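PDB 6TRK: pollen allergen Phl p 6 from Phleum pratense, which is a grass pollen allergen of the Poa p IX/Phl p VI family, an all-helical protein whose biological role in the plant is not established. Local coordinates for residues H76-P79 / E80-Y83; N27-P30 / A31-Y34; A16-R19 / A20-T24; L88-S91 / E92-I96. The protein carries 1 engineered substitution. All coordinates share one frame; numbering follows the deposited sequence.

Interaction 1. Residues H76-P79 / E80-Y83; sequences HAAP and EDKY. With ZN (zinc ion), chain D.
Lys82 reaches back over the turn, and its NZ donates a hydrogen bond to Ala77 O at 2.8 Å. The donor lies in the carbonyl plane, at a C=O...N angle of 154°. The lysine chain runs straight to CE and bends only at its last torsion (chi4 -69°), which turns NZ onto the oxygen. Ala74 O, in the helix before the turn, is a second acceptor for NZ.

The backbone closes the turn. Asp81 N bonds to Ala78 O at 2.7 Å. A weak bond runs from Lys82 N to Pro79 O at 3.4 Å. This is the link between helix 60-76 and helix 82-98 of a four-helix bundle, and Ala77 is where the chain leaves helix 60-76.

Two waters add bridges. One joins Ala78 N to Asp81 OD2. The other donates to Pro79 O and accepts from Tyr83 N.

The remaining contacts are van der Waals. Ala77 CB faces Asp81 CB at 4.0 Å. Glu80 is bent at chi2 (-90°), and both its carboxylate oxygens lie against the Ala78 methyl, with OE2 3.6 Å from Ala78 CB. Lys82 CD and CE pass along Pro79 CA.

At the helix end, His76 points away from the turn and binds a zinc ion through NE2 at 2.0 Å. A water is a further zinc ligand.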
ATOM      1  N   HIS A  76      -9.823 -10.368  -7.356  1.00 14.01           N
ATOM      2  CA  HIS A  76     -10.222 -10.934  -8.640  1.00 16.17           C
ATOM      3  C   HIS A  76      -9.130 -11.732  -9.333  1.00 15.87           C
ATOM      4  O   HIS A  76      -9.443 -12.518 -10.230  1.00 21.46           O
ATOM      5  CB  HIS A  76     -10.737  -9.812  -9.551  1.00 13.88           C
ATOM      6  CG  HIS A  76     -12.030  -9.230  -9.083  1.00 13.45           C
ATOM      7  ND1 HIS A  76     -13.255  -9.784  -9.408  1.00 16.16           N
ATOM      8  CD2 HIS A  76     -12.293  -8.195  -8.254  1.00 13.75           C
ATOM      9  CE1 HIS A  76     -14.217  -9.103  -8.809  1.00 17.81           C
ATOM     10  NE2 HIS A  76     -13.664  -8.123  -8.119  1.00 13.44           N
ATOM     11  N   ALA A  77      -7.878 -11.616  -8.902  1.00 14.55           N
ATOM     12  CA  ALA A  77      -6.784 -12.359  -9.503  1.00 15.42           C
ATOM     13  C   ALA A  77      -6.835 -13.843  -9.143  1.00 17.66           C
ATOM     14  O   ALA A  77      -7.291 -14.228  -8.063  1.00 18.52           O
ATOM     15  CB  ALA A  77      -5.446 -11.781  -9.042  1.00 17.39           C
ATOM     16  N   ALA A  78      -6.360 -14.686 -10.065  1.00 22.58           N
ATOM     17  CA  ALA A  78      -6.142 -16.090  -9.747  1.00 25.47           C
ATOM     18  C   ALA A  78      -5.125 -16.206  -8.615  1.00 23.12           C
ATOM     19  O   ALA A  78      -4.264 -15.346  -8.477  1.00 19.32           O
ATOM     20  CB  ALA A  78      -5.635 -16.850 -10.967  1.00 25.84           C
ATOM     21  N   PRO A  79      -5.215 -17.259  -7.791  1.00 20.13           N
ATOM     22  CA  PRO A  79      -4.349 -17.355  -6.608  1.00 18.96           C
ATOM     23  C   PRO A  79      -2.880 -17.084  -6.886  1.00 20.24           C
ATOM     24  O   PRO A  79      -2.229 -16.378  -6.108  1.00 19.25           O
ATOM     25  CB  PRO A  79      -4.579 -18.805  -6.141  1.00 23.61           C
ATOM     26  CG  PRO A  79      -6.006 -19.091  -6.555  1.00 26.10           C
ATOM     27  CD  PRO A  79      -6.246 -18.324  -7.823  1.00 25.11           C
ATOM     28  N   GLU A  80      -2.341 -17.634  -7.985  1.00 22.14           N
ATOM     29  CA  GLU A  80      -0.929 -17.457  -8.305  1.00 21.61           C
ATOM     30  C   GLU A  80      -0.562 -16.024  -8.662  1.00 22.31           C
ATOM     31  O   GLU A  80       0.638 -15.696  -8.685  1.00 20.47           O
ATOM     32  CB  GLU A  80      -0.552 -18.410  -9.454  1.00 26.37           C
ATOM     33  CG  GLU A  80      -1.266 -18.149 -10.772  1.00 33.59           C
ATOM     34  CD  GLU A  80      -2.595 -18.911 -10.963  1.00 44.42           C
ATOM     35  OE1 GLU A  80      -3.240 -19.385  -9.978  1.00 30.62           O
ATOM     36  OE2 GLU A  80      -3.004 -19.031 -12.140  1.00 49.44           O
ATOM     37  N   ASP A  81      -1.556 -15.159  -8.881  1.00 22.10           N
ATOM     38  CA  ASP A  81      -1.347 -13.786  -9.336  1.00 21.16           C
ATOM     39  C   ASP A  81      -1.704 -12.746  -8.287  1.00 15.58           C
ATOM     40  O   ASP A  81      -1.485 -11.536  -8.520  1.00 16.71           O
ATOM     41  CB  ASP A  81      -2.204 -13.542 -10.595  1.00 19.13           C
ATOM     42  CG  ASP A  81      -1.737 -14.346 -11.799  1.00 27.88           C
ATOM     43  OD1 ASP A  81      -0.517 -14.579 -11.921  1.00 27.85           O
ATOM     44  OD2 ASP A  81      -2.595 -14.727 -12.624  1.00 26.38           O
ATOM     45  N   LYS A  82      -2.262 -13.171  -7.149  1.00 15.39           N
ATOM     46  CA  LYS A  82      -2.816 -12.225  -6.187  1.00 12.42           C
ATOM     47  C   LYS A  82      -1.750 -11.321  -5.581  1.00 14.30           C
ATOM     48  O   LYS A  82      -1.978 -10.116  -5.408  1.00 12.54           O
ATOM     49  CB  LYS A  82      -3.551 -12.994  -5.074  1.00 15.60           C
ATOM     50  CG  LYS A  82      -4.774 -13.710  -5.570  1.00 18.10           C
ATOM     51  CD  LYS A  82      -5.504 -14.424  -4.453  1.00 16.92           C
ATOM     52  CE  LYS A  82      -6.804 -15.039  -4.952  1.00 21.08           C
ATOM     53  NZ  LYS A  82      -7.826 -13.975  -5.318  1.00 22.55           N
ATOM     54  N   TYR A  83      -0.584 -11.874  -5.225  1.00 13.42           N
ATOM     55  CA  TYR A  83       0.402 -11.042  -4.550  1.00 12.41           C
ATOM     56  C   TYR A  83       0.896  -9.937  -5.471  1.00 13.14           C
ATOM     57  O   TYR A  83       0.899  -8.759  -5.104  1.00 12.79           O
ATOM     58  CB  TYR A  83       1.557 -11.910  -4.010  1.00 13.32           C
ATOM     59  CG  TYR A  83       2.700 -11.117  -3.411  1.00 13.04           C
ATOM     60  CD1 TYR A  83       2.518 -10.279  -2.345  1.00 17.43           C
ATOM     61  CD2 TYR A  83       3.985 -11.252  -3.926  1.00 18.24           C
ATOM     62  CE1 TYR A  83       3.575  -9.551  -1.807  1.00 15.15           C
ATOM     63  CE2 TYR A  83       5.048 -10.526  -3.407  1.00 20.18           C
ATOM     64  CZ  TYR A  83       4.831  -9.678  -2.344  1.00 12.78           C
ATOM     65  OH  TYR A  83       5.887  -8.952  -1.829  1.00 18.31           O
TER
HETATM   66 ZN    ZN D 202     -14.567  -6.967  -6.772  1.00 14.94          ZN
HETATM   67  O   HOH W   1      -5.280 -13.578 -12.408  1.00 24.31           O
HETATM   68  O   HOH W   2       0.002 -14.766  -5.391  1.00 17.66           O
HETATM   69  O   HOH W   3     -13.250  -7.106  -5.128  1.00 14.74           O

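Interaction 2. Residues N27-P30 / A31-Y34; sequences NVPP and ADKY
Val28 O accepts a hydrogen bond from Lys33 NZ at 3.1 Å, and the nitrogen approaches in the plane of that carbonyl. Up to CE the lysine side chain is stretched out along the turn. A final twist about CD-CE (chi4 -71°) then swings NZ toward the loop. Thr25 O also accepts from NZ, so two backbone carbonyls of the loop hold the same ammonium.

The carbonyls of the two prolines are used as well. Pro29 O accepts from Asp32 N at 2.9 Å. Pro30 O takes Lys33 N at 3.3 Å. A water also donates to Pro30 O and accepts from Tyr34 N at 2.9 Å. The water thus bridges Pro30 O and Tyr34 N in the first turn of the helix. The prolines themselves have no N-H to give.

Asp32 turns its carboxylate over the Pro29 ring, where OD2 lies 3.6 Å from Pro29 CG. Its other oxygen, OD1, makes a long, weak ion pair with Lys35. Val28 supplies the apolar part. Its CG1 is anti to the backbone N (chi1 172°) and lies 3.5 Å from Asp32 CB. The lysine CG passes the same methyl less closely.

The contact is on the surface, where the loop after helix 2-23 enters helix 30-55. Asp32 O accepts from Thr36 OG1 one turn on. Tyr34 leads away from the loop, and its side chain packs on Lys82, Tyr83 and Phe86 of helix 82-98.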
ATOM      1  N   ASN A  27      11.034 -15.836   1.468  1.00 29.98           N
ATOM      2  CA  ASN A  27      11.513 -17.222   1.556  1.00 29.24           C
ATOM      3  C   ASN A  27      10.254 -18.025   1.847  1.00 27.10           C
ATOM      4  O   ASN A  27      10.304 -19.105   2.443  1.00 28.58           O
ATOM      5  CB  ASN A  27      12.602 -17.484   2.572  1.00 51.27           C
ATOM      6  CG  ASN A  27      13.194 -18.897   2.404  1.00115.23           C
ATOM      7  OD1 ASN A  27      13.387 -19.380   1.287  1.00 41.57           O
ATOM      8  ND2 ASN A  27      13.425 -19.572   3.519  1.00 43.47           N
ATOM      9  N   VAL A  28       9.130 -17.504   1.377  1.00 20.08           N
ATOM     10  CA  VAL A  28       7.810 -18.101   1.502  1.00 32.23           C
ATOM     11  C   VAL A  28       7.499 -18.722   0.153  1.00 17.79           C
ATOM     12  O   VAL A  28       7.733 -18.073  -0.882  1.00 18.80           O
ATOM     13  CB  VAL A  28       6.796 -17.021   1.909  1.00 35.30           C
ATOM     14  CG1 VAL A  28       5.387 -17.518   1.866  1.00 31.39           C
ATOM     15  CG2 VAL A  28       7.147 -16.507   3.310  1.00 32.85           C
ATOM     16  N   PRO A  29       6.951 -19.943   0.116  1.00 20.40           N
ATOM     17  CA  PRO A  29       6.553 -20.522  -1.167  1.00 24.75           C
ATOM     18  C   PRO A  29       5.543 -19.643  -1.877  1.00 25.49           C
ATOM     19  O   PRO A  29       4.720 -18.961  -1.237  1.00 21.55           O
ATOM     20  CB  PRO A  29       5.938 -21.873  -0.771  1.00 26.73           C
ATOM     21  CG  PRO A  29       6.514 -22.194   0.548  1.00 35.87           C
ATOM     22  CD  PRO A  29       6.738 -20.884   1.235  1.00 27.65           C
ATOM     23  N   PRO A  30       5.551 -19.652  -3.211  1.00 21.43           N
ATOM     24  CA  PRO A  30       4.630 -18.788  -3.963  1.00 21.76           C
ATOM     25  C   PRO A  30       3.178 -18.867  -3.515  1.00 23.06           C
ATOM     26  O   PRO A  30       2.497 -17.827  -3.434  1.00 23.31           O
ATOM     27  CB  PRO A  30       4.793 -19.295  -5.411  1.00 31.09           C
ATOM     28  CG  PRO A  30       6.211 -19.835  -5.459  1.00 29.84           C
ATOM     29  CD  PRO A  30       6.508 -20.366  -4.086  1.00 31.26           C
ATOM     30  N   ALA A  31       2.683 -20.059  -3.195  1.00 21.81           N
ATOM     31  CA  ALA A  31       1.267 -20.163  -2.859  1.00 18.42           C
ATOM     32  C   ALA A  31       0.937 -19.548  -1.503  1.00 23.38           C
ATOM     33  O   ALA A  31      -0.251 -19.335  -1.205  1.00 22.48           O
ATOM     34  CB  ALA A  31       0.823 -21.626  -2.857  1.00 22.88           C
ATOM     35  N   ASP A  32       1.945 -19.288  -0.667  1.00 18.32           N
ATOM     36  CA  ASP A  32       1.710 -18.697   0.642  1.00 18.37           C
ATOM     37  C   ASP A  32       2.069 -17.224   0.700  1.00 18.77           C
ATOM     38  O   ASP A  32       1.816 -16.585   1.722  1.00 18.18           O
ATOM     39  CB  ASP A  32       2.483 -19.476   1.699  1.00 20.96           C
ATOM     40  CG  ASP A  32       2.126 -20.953   1.708  1.00 27.74           C
ATOM     41  OD1 ASP A  32       0.937 -21.270   1.873  1.00 32.34           O
ATOM     42  OD2 ASP A  32       3.046 -21.786   1.538  1.00 34.62           O
ATOM     43  N   LYS A  33       2.618 -16.650  -0.378  1.00 17.03           N
ATOM     44  CA  LYS A  33       3.096 -15.271  -0.303  1.00 17.51           C
ATOM     45  C   LYS A  33       1.966 -14.281  -0.020  1.00 17.04           C
ATOM     46  O   LYS A  33       2.108 -13.379   0.816  1.00 16.51           O
ATOM     47  CB  LYS A  33       3.807 -14.884  -1.595  1.00 17.78           C
ATOM     48  CG  LYS A  33       5.213 -15.508  -1.777  1.00 19.31           C
ATOM     49  CD  LYS A  33       5.850 -14.974  -3.062  1.00 21.85           C
ATOM     50  CE  LYS A  33       7.111 -15.773  -3.442  1.00 23.75           C
ATOM     51  NZ  LYS A  33       8.160 -15.443  -2.492  1.00 27.37           N
ATOM     52  N   TYR A  34       0.834 -14.406  -0.719  1.00 16.90           N
ATOM     53  CA  TYR A  34      -0.182 -13.380  -0.530  1.00 15.50           C
ATOM     54  C   TYR A  34      -0.732 -13.387   0.895  1.00 15.66           C
ATOM     55  O   TYR A  34      -0.902 -12.313   1.505  1.00 14.65           O
ATOM     56  CB  TYR A  34      -1.313 -13.521  -1.543  1.00 16.13           C
ATOM     57  CG  TYR A  34      -2.345 -12.437  -1.360  1.00 13.09           C
ATOM     58  CD1 TYR A  34      -2.000 -11.106  -1.457  1.00 15.30           C
ATOM     59  CD2 TYR A  34      -3.667 -12.754  -1.058  1.00 19.94           C
ATOM     60  CE1 TYR A  34      -2.909 -10.121  -1.274  1.00 18.53           C
ATOM     61  CE2 TYR A  34      -4.591 -11.738  -0.878  1.00 21.78           C
ATOM     62  CZ  TYR A  34      -4.191 -10.435  -0.993  1.00 19.31           C
ATOM     63  OH  TYR A  34      -5.102  -9.405  -0.821  1.00 22.54           O
TER
HETATM   64  O   HOH W   4       0.239 -16.310  -2.822  1.00 22.17           O

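Interaction 3. Residues A16-R19 / A20-T24; sequences ASFR and AAMAT
Met22 lays its sulfur over one face of the Phe18 ring. SD is 4.0 Å from the ring centroid and 25° off the ring normal. It is offset toward the rim and meets Phe18 CZ at 3.6 Å. The two side chains start one turn apart on the same helix. Phe18 has CG anti to the backbone N (chi1 166°), while Met22 runs straight through chi2 and then bends at chi3 (64°). Met22 has a second conformer, so the contact is certain for only one of the two. Met22 CG also rests on Phe18 O at 3.4 Å.

The backbone sets this spacing. Met22 N bonds to Phe18 O at 3.0 Å, and matching i to i+4 bonds run from Ala20 N to Ala16 O, from Ala21 N to Ser17 O and from Ala23 N to Arg19 O. At the end of the segment Ala21 O is gripped twice by Thr24, through its N and through OG1. The OG1 bond is 2.7 Å long and in the carbonyl plane.

On another side of the helix, Arg19 bends at chi3 and lays a guanidinium face on Ala16 CA. Its NH2 forms a salt bridge with Glu12. Ser17 OG bonds to Asn48 of helix 30-55.

Further out, Phe18 meets Phe37, Val87 and Phe90, while Met22 packs on Tyr83 and Val87. The sulfur over the ring is a Met-aromatic contact, with Phe18 turned into the interior of a four-helix bundle.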
ATOM      1  N   ALA A  16       6.683   2.763   3.566  1.00 14.16           N
ATOM      2  CA  ALA A  16       7.711   2.017   4.275  1.00 16.89           C
ATOM      3  C   ALA A  16       7.140   0.754   4.916  1.00 15.20           C
ATOM      4  O   ALA A  16       7.770  -0.304   4.864  1.00 14.05           O
ATOM      5  CB  ALA A  16       8.371   2.926   5.323  1.00 17.83           C
ATOM      6  N   SER A  17       5.949   0.853   5.519  1.00 14.89           N
ATOM      7  CA  SER A  17       5.318  -0.348   6.093  1.00 12.14           C
ATOM      8  C   SER A  17       4.939  -1.352   5.015  1.00 12.78           C
ATOM      9  O   SER A  17       5.061  -2.572   5.207  1.00 13.56           O
ATOM     10  CB  SER A  17       4.086   0.056   6.879  1.00 13.57           C
ATOM     11  OG  SER A  17       4.411   0.820   8.003  1.00 14.76           O
ATOM     12  N   PHE A  18       4.438  -0.843   3.867  1.00 12.54           N
ATOM     13  CA  PHE A  18       4.146  -1.708   2.726  1.00 13.40           C
ATOM     14  C   PHE A  18       5.400  -2.451   2.253  1.00 11.97           C
ATOM     15  O   PHE A  18       5.359  -3.654   2.008  1.00 12.67           O
ATOM     16  CB  PHE A  18       3.501  -0.825   1.629  1.00 11.08           C
ATOM     17  CG  PHE A  18       3.421  -1.456   0.275  1.00 13.27           C
ATOM     18  CD1 PHE A  18       2.594  -2.531   0.023  1.00 12.61           C
ATOM     19  CD2 PHE A  18       4.128  -0.892  -0.799  1.00 17.13           C
ATOM     20  CE1 PHE A  18       2.493  -3.059  -1.282  1.00 12.79           C
ATOM     21  CE2 PHE A  18       4.039  -1.420  -2.095  1.00 16.03           C
ATOM     22  CZ  PHE A  18       3.218  -2.497  -2.338  1.00 15.63           C
ATOM     23  N   ARG A  19       6.533  -1.768   2.162  1.00 11.94           N
ATOM     24  CA  ARG A  19       7.768  -2.452   1.765  1.00 11.50           C
ATOM     25  C   ARG A  19       8.175  -3.507   2.794  1.00 12.06           C
ATOM     26  O   ARG A  19       8.645  -4.592   2.434  1.00 14.08           O
ATOM     27  CB  ARG A  19       8.909  -1.444   1.580  1.00 16.12           C
ATOM     28  CG  ARG A  19       8.734  -0.476   0.434  1.00 18.88           C
ATOM     29  CD  ARG A  19      10.039   0.303   0.216  1.00 23.69           C
ATOM     30  NE  ARG A  19      10.306   1.319   1.236  1.00 24.86           N
ATOM     31  CZ  ARG A  19       9.890   2.582   1.162  1.00 49.24           C
ATOM     32  NH1 ARG A  19       9.156   2.994   0.125  1.00 28.39           N
ATOM     33  NH2 ARG A  19      10.192   3.428   2.136  1.00 24.06           N
ATOM     34  N   ALA A  20       7.996  -3.206   4.083  1.00 12.84           N
ATOM     35  CA  ALA A  20       8.279  -4.209   5.125  1.00 13.78           C
ATOM     36  C   ALA A  20       7.354  -5.414   4.996  1.00 15.99           C
ATOM     37  O   ALA A  20       7.779  -6.554   5.137  1.00 13.29           O
ATOM     38  CB  ALA A  20       8.163  -3.551   6.501  1.00 14.27           C
ATOM     39  N   ALA A  21       6.085  -5.199   4.671  1.00 12.28           N
ATOM     40  CA  ALA A  21       5.222  -6.358   4.457  1.00 11.81           C
ATOM     41  C   ALA A  21       5.671  -7.203   3.270  1.00 13.83           C
ATOM     42  O   ALA A  21       5.618  -8.445   3.312  1.00 15.04           O
ATOM     43  CB  ALA A  21       3.784  -5.874   4.276  1.00 11.04           C
ATOM     44  N   MET A  22       6.097  -6.559   2.188  0.54 13.33           N
ATOM     45  CA  MET A  22       6.614  -7.325   1.059  0.54 13.31           C
ATOM     46  C   MET A  22       7.810  -8.172   1.477  0.54 17.86           C
ATOM     47  O   MET A  22       7.952  -9.321   1.044  0.54 14.10           O
ATOM     48  CB  MET A  22       6.994  -6.368  -0.066  0.54 10.98           C
ATOM     49  CG  MET A  22       5.789  -5.681  -0.688  0.54 51.57           C
ATOM     50  SD  MET A  22       6.217  -4.511  -1.984  0.54 16.77           S
ATOM     51  CE  MET A  22       6.942  -5.614  -3.206  0.54 18.06           C
ATOM     52  N   ALA A  23       8.669  -7.626   2.341  1.00 14.60           N
ATOM     53  CA  ALA A  23       9.867  -8.364   2.758  1.00 16.13           C
ATOM     54  C   ALA A  23       9.525  -9.681   3.449  1.00 17.33           C
ATOM     55  O   ALA A  23      10.317 -10.627   3.398  1.00 16.37           O
ATOM     56  CB  ALA A  23      10.714  -7.490   3.671  1.00 14.40           C
ATOM     57  N   THR A  24       8.343  -9.779   4.066  1.00 15.25           N
ATOM     58  CA  THR A  24       7.996 -11.012   4.761  1.00 16.22           C
ATOM     59  C   THR A  24       7.742 -12.181   3.819  1.00 21.14           C
ATOM     60  O   THR A  24       7.679 -13.328   4.286  1.00 18.32           O
ATOM     61  CB  THR A  24       6.780 -10.838   5.673  1.00 12.25           C
ATOM     62  OG1 THR A  24       5.580 -10.680   4.884  1.00 16.87           O
ATOM     63  CG2 THR A  24       6.981  -9.701   6.637  1.00 13.98           C
TER

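Interaction 4. Residues L88-S91 / E92-I96; sequences LHFS and EALRI. With ZN (zinc ion), chain C.
Glu92 OE1 binds a zinc ion at 2.0 Å, and His104 and a water also bind this zinc. The carboxylate sits on helix 82-98 of the four-helix bundle. Its chain is extended beyond CG, which carries the oxygen out to the metal; OE2 stays 3.0 Å from the zinc. Leu88, one turn earlier, lies alongside and points the same way, with CD1 3.6 Å from OE1.

Regular i to i+4 bonds hold the helix here, such as Leu94 N to Phe90 O at 2.9 Å. On the inward side, Phe90 CE1 meets Leu94 CD2 loosely at 4.4 Å. The Phe90 ring packs edge-to-face with Phe41, and Leu94 touches Ile11 and Asn15 of helix 2-23.

In one of its two conformers, Arg95 bends at chi3 (-76°) and folds its guanidinium back over the helix. The centre of one face lies above Ser91 O. Its NH1 bonds to Val103 O, and Ser91 OG bonds to Val87 O. A water in the plane of the guanidinium donates to Ser91 OG at 2.7 Å and accepts from Arg95 NH1 at 2.9 Å.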
ATOM      1  N   LEU A  88       1.325  -4.317  -7.344  1.00 10.93           N
ATOM      2  CA  LEU A  88       1.299  -3.408  -8.484  1.00 13.53           C
ATOM      3  C   LEU A  88       0.299  -2.286  -8.267  1.00 11.86           C
ATOM      4  O   LEU A  88       0.593  -1.112  -8.520  1.00 12.46           O
ATOM      5  CB  LEU A  88       0.990  -4.194  -9.759  1.00 12.99           C
ATOM      6  CG  LEU A  88       0.763  -3.395 -11.017  1.00 16.77           C
ATOM      7  CD1 LEU A  88       2.035  -2.696 -11.412  1.00 17.65           C
ATOM      8  CD2 LEU A  88       0.333  -4.316 -12.139  1.00 20.45           C
ATOM      9  N   HIS A  89      -0.920  -2.619  -7.853  1.00 11.63           N
ATOM     10  CA  HIS A  89      -1.932  -1.563  -7.784  1.00 11.97           C
ATOM     11  C   HIS A  89      -1.774  -0.694  -6.546  1.00 12.54           C
ATOM     12  O   HIS A  89      -2.035   0.518  -6.601  1.00 12.34           O
ATOM     13  CB  HIS A  89      -3.321  -2.174  -7.870  1.00  8.36           C
ATOM     14  CG  HIS A  89      -3.593  -2.782  -9.208  1.00 12.50           C
ATOM     15  ND1 HIS A  89      -3.233  -4.077  -9.539  1.00 12.91           N
ATOM     16  CD2 HIS A  89      -4.116  -2.238 -10.329  1.00 12.12           C
ATOM     17  CE1 HIS A  89      -3.554  -4.312 -10.797  1.00 14.01           C
ATOM     18  NE2 HIS A  89      -4.086  -3.205 -11.306  1.00 13.16           N
ATOM     19  N   PHE A  90      -1.267  -1.261  -5.453  1.00 10.00           N
ATOM     20  CA  PHE A  90      -1.010  -0.445  -4.273  1.00 10.36           C
ATOM     21  C   PHE A  90       0.061   0.609  -4.573  1.00 10.04           C
ATOM     22  O   PHE A  90      -0.114   1.804  -4.305  1.00 11.13           O
ATOM     23  CB  PHE A  90      -0.581  -1.334  -3.075  1.00 10.66           C
ATOM     24  CG  PHE A  90      -0.619  -0.580  -1.766  1.00 10.79           C
ATOM     25  CD1 PHE A  90       0.504   0.072  -1.319  1.00 14.07           C
ATOM     26  CD2 PHE A  90      -1.786  -0.501  -1.014  1.00 12.74           C
ATOM     27  CE1 PHE A  90       0.484   0.806  -0.138  1.00 13.94           C
ATOM     28  CE2 PHE A  90      -1.836   0.244   0.157  1.00 14.78           C
ATOM     29  CZ  PHE A  90      -0.672   0.889   0.590  1.00 14.91           C
ATOM     30  N   SER A  91       1.164   0.184  -5.147  1.00  9.71           N
ATOM     31  CA  SER A  91       2.254   1.120  -5.405  1.00 11.86           C
ATOM     32  C   SER A  91       1.864   2.183  -6.429  1.00 15.78           C
ATOM     33  O   SER A  91       2.193   3.353  -6.246  1.00 13.95           O
ATOM     34  CB  SER A  91       3.486   0.359  -5.861  1.00 15.47           C
ATOM     35  OG  SER A  91       3.277  -0.404  -7.008  1.00 17.05           O
ATOM     36  N   GLU A  92       1.139   1.799  -7.491  1.00 11.70           N
ATOM     37  CA  GLU A  92       0.710   2.786  -8.493  1.00 12.58           C
ATOM     38  C   GLU A  92      -0.328   3.745  -7.923  1.00 11.01           C
ATOM     39  O   GLU A  92      -0.264   4.969  -8.146  1.00 11.72           O
ATOM     40  CB  GLU A  92       0.185   2.107  -9.773  1.00 12.11           C
ATOM     41  CG  GLU A  92       1.305   1.490 -10.626  1.00 11.84           C
ATOM     42  CD  GLU A  92       0.952   1.116 -12.014  1.00 15.48           C
ATOM     43  OE1 GLU A  92       1.895   0.647 -12.714  1.00 14.38           O
ATOM     44  OE2 GLU A  92      -0.216   1.231 -12.433  1.00 15.84           O
ATOM     45  N   ALA A  93      -1.310   3.231  -7.190  1.00 11.73           N
ATOM     46  CA  ALA A  93      -2.337   4.120  -6.652  1.00 12.16           C
ATOM     47  C   ALA A  93      -1.765   5.071  -5.607  1.00 10.06           C
ATOM     48  O   ALA A  93      -2.173   6.226  -5.536  1.00 12.28           O
ATOM     49  CB  ALA A  93      -3.483   3.284  -6.083  1.00 11.04           C
ATOM     50  N   LEU A  94      -0.776   4.624  -4.825  1.00 11.21           N
ATOM     51  CA  LEU A  94      -0.154   5.520  -3.864  1.00 10.15           C
ATOM     52  C   LEU A  94       0.578   6.660  -4.565  1.00 12.65           C
ATOM     53  O   LEU A  94       0.541   7.805  -4.106  1.00 15.03           O
ATOM     54  CB  LEU A  94       0.792   4.727  -2.953  1.00 14.08           C
ATOM     55  CG  LEU A  94       1.233   5.470  -1.683  1.00 18.36           C
ATOM     56  CD1 LEU A  94       0.060   5.747  -0.730  1.00 21.92           C
ATOM     57  CD2 LEU A  94       2.336   4.681  -0.909  1.00 20.04           C
ATOM     58  N   ARG A  95       1.221   6.378  -5.695  0.53 21.40           N
ATOM     59  CA  ARG A  95       1.858   7.459  -6.444  0.53 13.06           C
ATOM     60  C   ARG A  95       0.826   8.396  -7.057  0.53 18.72           C
ATOM     61  O   ARG A  95       1.059   9.604  -7.139  0.53 13.73           O
ATOM     62  CB  ARG A  95       2.796   6.866  -7.502  0.53 28.07           C
ATOM     63  CG  ARG A  95       4.077   6.291  -6.887  0.53 19.12           C
ATOM     64  CD  ARG A  95       5.178   5.970  -7.918  0.53 20.64           C
ATOM     65  NE  ARG A  95       4.911   4.741  -8.664  0.53 18.09           N
ATOM     66  CZ  ARG A  95       5.304   3.514  -8.293  0.53  9.96           C
ATOM     67  NH1 ARG A  95       5.005   2.478  -9.063  0.53 22.72           N
ATOM     68  NH2 ARG A  95       5.996   3.322  -7.178  0.53 16.14           N
ATOM     69  N   ILE A  96      -0.338   7.880  -7.447  1.00 11.94           N
ATOM     70  CA  ILE A  96      -1.367   8.745  -7.996  1.00 11.20           C
ATOM     71  C   ILE A  96      -1.875   9.714  -6.923  1.00 13.65           C
ATOM     72  O   ILE A  96      -1.959  10.926  -7.158  1.00 13.88           O
ATOM     73  CB  ILE A  96      -2.483   7.909  -8.631  1.00 10.71           C
ATOM     74  CG1 ILE A  96      -1.947   7.236  -9.906  1.00 12.09           C
ATOM     75  CG2 ILE A  96      -3.699   8.761  -8.937  1.00 14.35           C
ATOM     76  CD1 ILE A  96      -2.815   6.161 -10.446  1.00 13.91           C
TER
HETATM   77 ZN    ZN C 201       1.606   0.272 -14.624  1.00 15.42          ZN
HETATM   78  O   HOH W   5       5.002  -0.440  -9.142  1.00 21.05           O
HETATM   79  O   HOH W   6       0.835  -1.539 -14.882  1.00 16.90           O

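Overall arrangement
Along the chain the order is interaction 3, then 2, 1 and 4. Interaction 3 lies near the end of helix 2-23, and interaction 2 follows at the start of helix 30-55. Interaction 1 opens helix 82-98, and interaction 4 lies further along that helix, with centres about 17 Å apart. Interactions 1 and 2 are surface turns with centres about 12 Å apart. They touch through side chains of helices 30-55 and 82-98. Interactions 3 and 4 meet in the interior through Phe18 and Phe90. Tyr83 OH also reaches Met22. Thus the two turns and the inward-facing side chains involve all four helices of one compact bundle.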